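Local coordinates for Lmo0181 protein (Listeria monocytogenes serovar 1/2a, PDB 5F7V), which binds cycloalternan, a cyclic alpha-glucan, as the substrate-binding lipoprotein of what is probably an ABC transporter for that sugar, at residues D137-A142 with K161-A166. Residues are numbered along the deposited sequence; the frame is centred on the assembly and turned at random.
Sequences DLFDKA and KKLTDA
K162 makes a slight touch on the helix 136-142: its carbonyl O lies 4.4 Å from A142 CB, a loose backbone-to-methyl approach. One residue on, L163 carries nearly all of the contact, and its two methyl groups divide the work. CD1 sits over one face of the F139 ring, 3.6 Å from the ring centroid and 16° off the ring normal, which meets the geometry of a CH-pi contact; the ring atom nearest to it is CZ at 3.5 Å, so the methyl is displaced slightly toward the rim. The two side chains cross at about a right angle. The CB of F139 points away from 161-166, but with CG anti to the carbonyl carbon (chi1 -87°) the ring lies beside the backbone N, where one face meets L163 CD1. The other face or edge is not left to this contact alone, since Y134 stacks edge-to-face with the same ring. The other branch of L163, CD2, packs against the helix surface, 3.6 Å from A142 CB and 3.5 Å from L138 O. That carbonyl also accepts the backbone N-H of A142, 3.2 Å from N to O, so the methyl rests beside an oxygen already engaged in its own helix. No hydrogen bond joins the two segments; what they share is mainly apolar packing. Both L163 and F139 also touch A246 of strand 245-251, which places the leucine-phenylalanine pair where two helices meet the sheet, a helix-on-sheet packing characteristic of the alpha/beta domains of periplasmic-binding-protein-like folds.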
loop_
_atom_site.group_PDB
_atom_site.type_symbol
_atom_site.label_atom_id
_atom_site.label_comp_id
_atom_site.label_asym_id
_atom_site.label_seq_id
_atom_site.Cartn_x
_atom_site.Cartn_y
_atom_site.Cartn_z
ATOM N N ASP A 137 -16.085 17.511 9.684
ATOM C CA ASP A 137 -17.027 17.862 10.765
ATOM C C ASP A 137 -16.221 18.130 12.035
ATOM O O ASP A 137 -16.493 19.111 12.744
ATOM C CB ASP A 137 -18.035 16.734 11.066
ATOM C CG ASP A 137 -19.087 16.491 10.014
ATOM O OD1 ASP A 137 -18.977 17.006 8.894
ATOM O OD2 ASP A 137 -20.074 15.812 10.384
ATOM N N LEU A 138 -15.241 17.286 12.354
ATOM C CA LEU A 138 -14.418 17.525 13.520
ATOM C C LEU A 138 -13.587 18.796 13.422
ATOM O O LEU A 138 -13.467 19.567 14.371
ATOM C CB LEU A 138 -13.511 16.331 13.822
ATOM C CG LEU A 138 -14.177 15.078 14.406
ATOM C CD1 LEU A 138 -13.184 13.932 14.414
ATOM C CD2 LEU A 138 -14.736 15.353 15.798
ATOM N N PHE A 139 -13.017 19.048 12.248
ATOM C CA PHE A 139 -12.260 20.285 12.050
ATOM C C PHE A 139 -13.141 21.505 12.265
ATOM O O PHE A 139 -12.791 22.470 12.965
ATOM C CB PHE A 139 -11.641 20.335 10.656
ATOM C CG PHE A 139 -10.292 19.668 10.552
ATOM C CD1 PHE A 139 -10.138 18.281 10.592
ATOM C CD2 PHE A 139 -9.146 20.452 10.444
ATOM C CE1 PHE A 139 -8.889 17.715 10.472
ATOM C CE2 PHE A 139 -7.885 19.866 10.322
ATOM C CZ PHE A 139 -7.748 18.502 10.360
ATOM N N ASP A 140 -14.332 21.455 11.678
ATOM C CA ASP A 140 -15.256 22.605 11.733
ATOM C C ASP A 140 -15.727 22.846 13.153
ATOM O O ASP A 140 -15.790 23.998 13.622
ATOM C CB ASP A 140 -16.477 22.337 10.845
ATOM C CG ASP A 140 -16.198 22.414 9.369
ATOM O OD1 ASP A 140 -15.076 22.768 8.958
ATOM O OD2 ASP A 140 -17.147 22.141 8.580
ATOM N N LYS A 141 -16.042 21.764 13.855
ATOM C CA LYS A 141 -16.510 21.870 15.240
ATOM C C LYS A 141 -15.479 22.557 16.123
ATOM O O LYS A 141 -15.828 23.381 16.944
ATOM C CB LYS A 141 -16.895 20.504 15.814
ATOM C CG LYS A 141 -17.626 20.509 17.156
ATOM C CD LYS A 141 -17.811 19.066 17.648
ATOM C CE LYS A 141 -18.299 18.878 19.076
ATOM N NZ LYS A 141 -19.409 17.891 19.125
ATOM N N ALA A 142 -14.214 22.227 15.929
ATOM C CA ALA A 142 -13.105 22.806 16.695
ATOM C C ALA A 142 -12.621 24.152 16.164
ATOM O O ALA A 142 -11.823 24.832 16.821
ATOM C CB ALA A 142 -11.948 21.807 16.766
ATOM N N LYS A 161 -3.231 18.419 18.032
ATOM C CA LYS A 161 -3.375 18.754 19.434
ATOM C C LYS A 161 -4.690 19.486 19.685
ATOM O O LYS A 161 -5.431 19.152 20.634
ATOM C CB LYS A 161 -2.155 19.570 19.913
ATOM C CG LYS A 161 -0.882 18.739 20.038
ATOM C CD LYS A 161 0.379 19.596 20.204
ATOM C CE LYS A 161 1.607 18.725 20.136
ATOM N NZ LYS A 161 2.834 19.565 20.223
ATOM N N LYS A 162 -5.058 20.452 18.857
ATOM C CA LYS A 162 -6.305 21.173 19.048
ATOM C C LYS A 162 -7.534 20.317 18.765
ATOM O O LYS A 162 -8.563 20.564 19.350
ATOM C CB LYS A 162 -6.337 22.399 18.134
ATOM C CG LYS A 162 -5.289 23.417 18.551
ATOM C CD LYS A 162 -5.376 24.740 17.783
ATOM C CE LYS A 162 -4.946 24.611 16.341
ATOM N NZ LYS A 162 -5.027 25.882 15.574
ATOM N N LEU A 163 -7.383 19.248 17.992
ATOM C CA LEU A 163 -8.490 18.377 17.641
ATOM C C LEU A 163 -8.637 17.207 18.588
ATOM O O LEU A 163 -9.616 16.475 18.471
ATOM C CB LEU A 163 -8.345 17.876 16.200
ATOM C CG LEU A 163 -8.589 18.957 15.139
ATOM C CD1 LEU A 163 -7.875 18.649 13.824
ATOM C CD2 LEU A 163 -10.037 19.280 14.959
ATOM N N THR A 164 -7.700 17.010 19.490
ATOM C CA THR A 164 -7.838 15.917 20.481
ATOM C C THR A 164 -8.741 16.353 21.606
ATOM O O THR A 164 -8.566 17.431 22.157
ATOM C CB THR A 164 -6.436 15.542 20.976
ATOM O OG1 THR A 164 -5.684 15.063 19.843
ATOM C CG2 THR A 164 -6.536 14.443 22.024
ATOM N N ASP A 165 -9.712 15.501 21.931
ATOM C CA ASP A 165 -10.690 15.765 22.990
ATOM C C ASP A 165 -10.795 14.481 23.791
ATOM O O ASP A 165 -11.586 13.581 23.477
ATOM C CB ASP A 165 -12.012 16.181 22.359
ATOM C CG ASP A 165 -13.067 16.511 23.381
ATOM O OD1 ASP A 165 -12.818 16.511 24.622
ATOM O OD2 ASP A 165 -14.189 16.788 22.892
ATOM N N ALA A 166 -9.887 14.372 24.746
ATOM C CA ALA A 166 -9.668 13.100 25.437
ATOM C C ALA A 166 -10.919 12.575 26.118
ATOM O O ALA A 166 -11.198 11.391 26.012
ATOM C CB ALA A 166 -8.525 13.206 26.444
#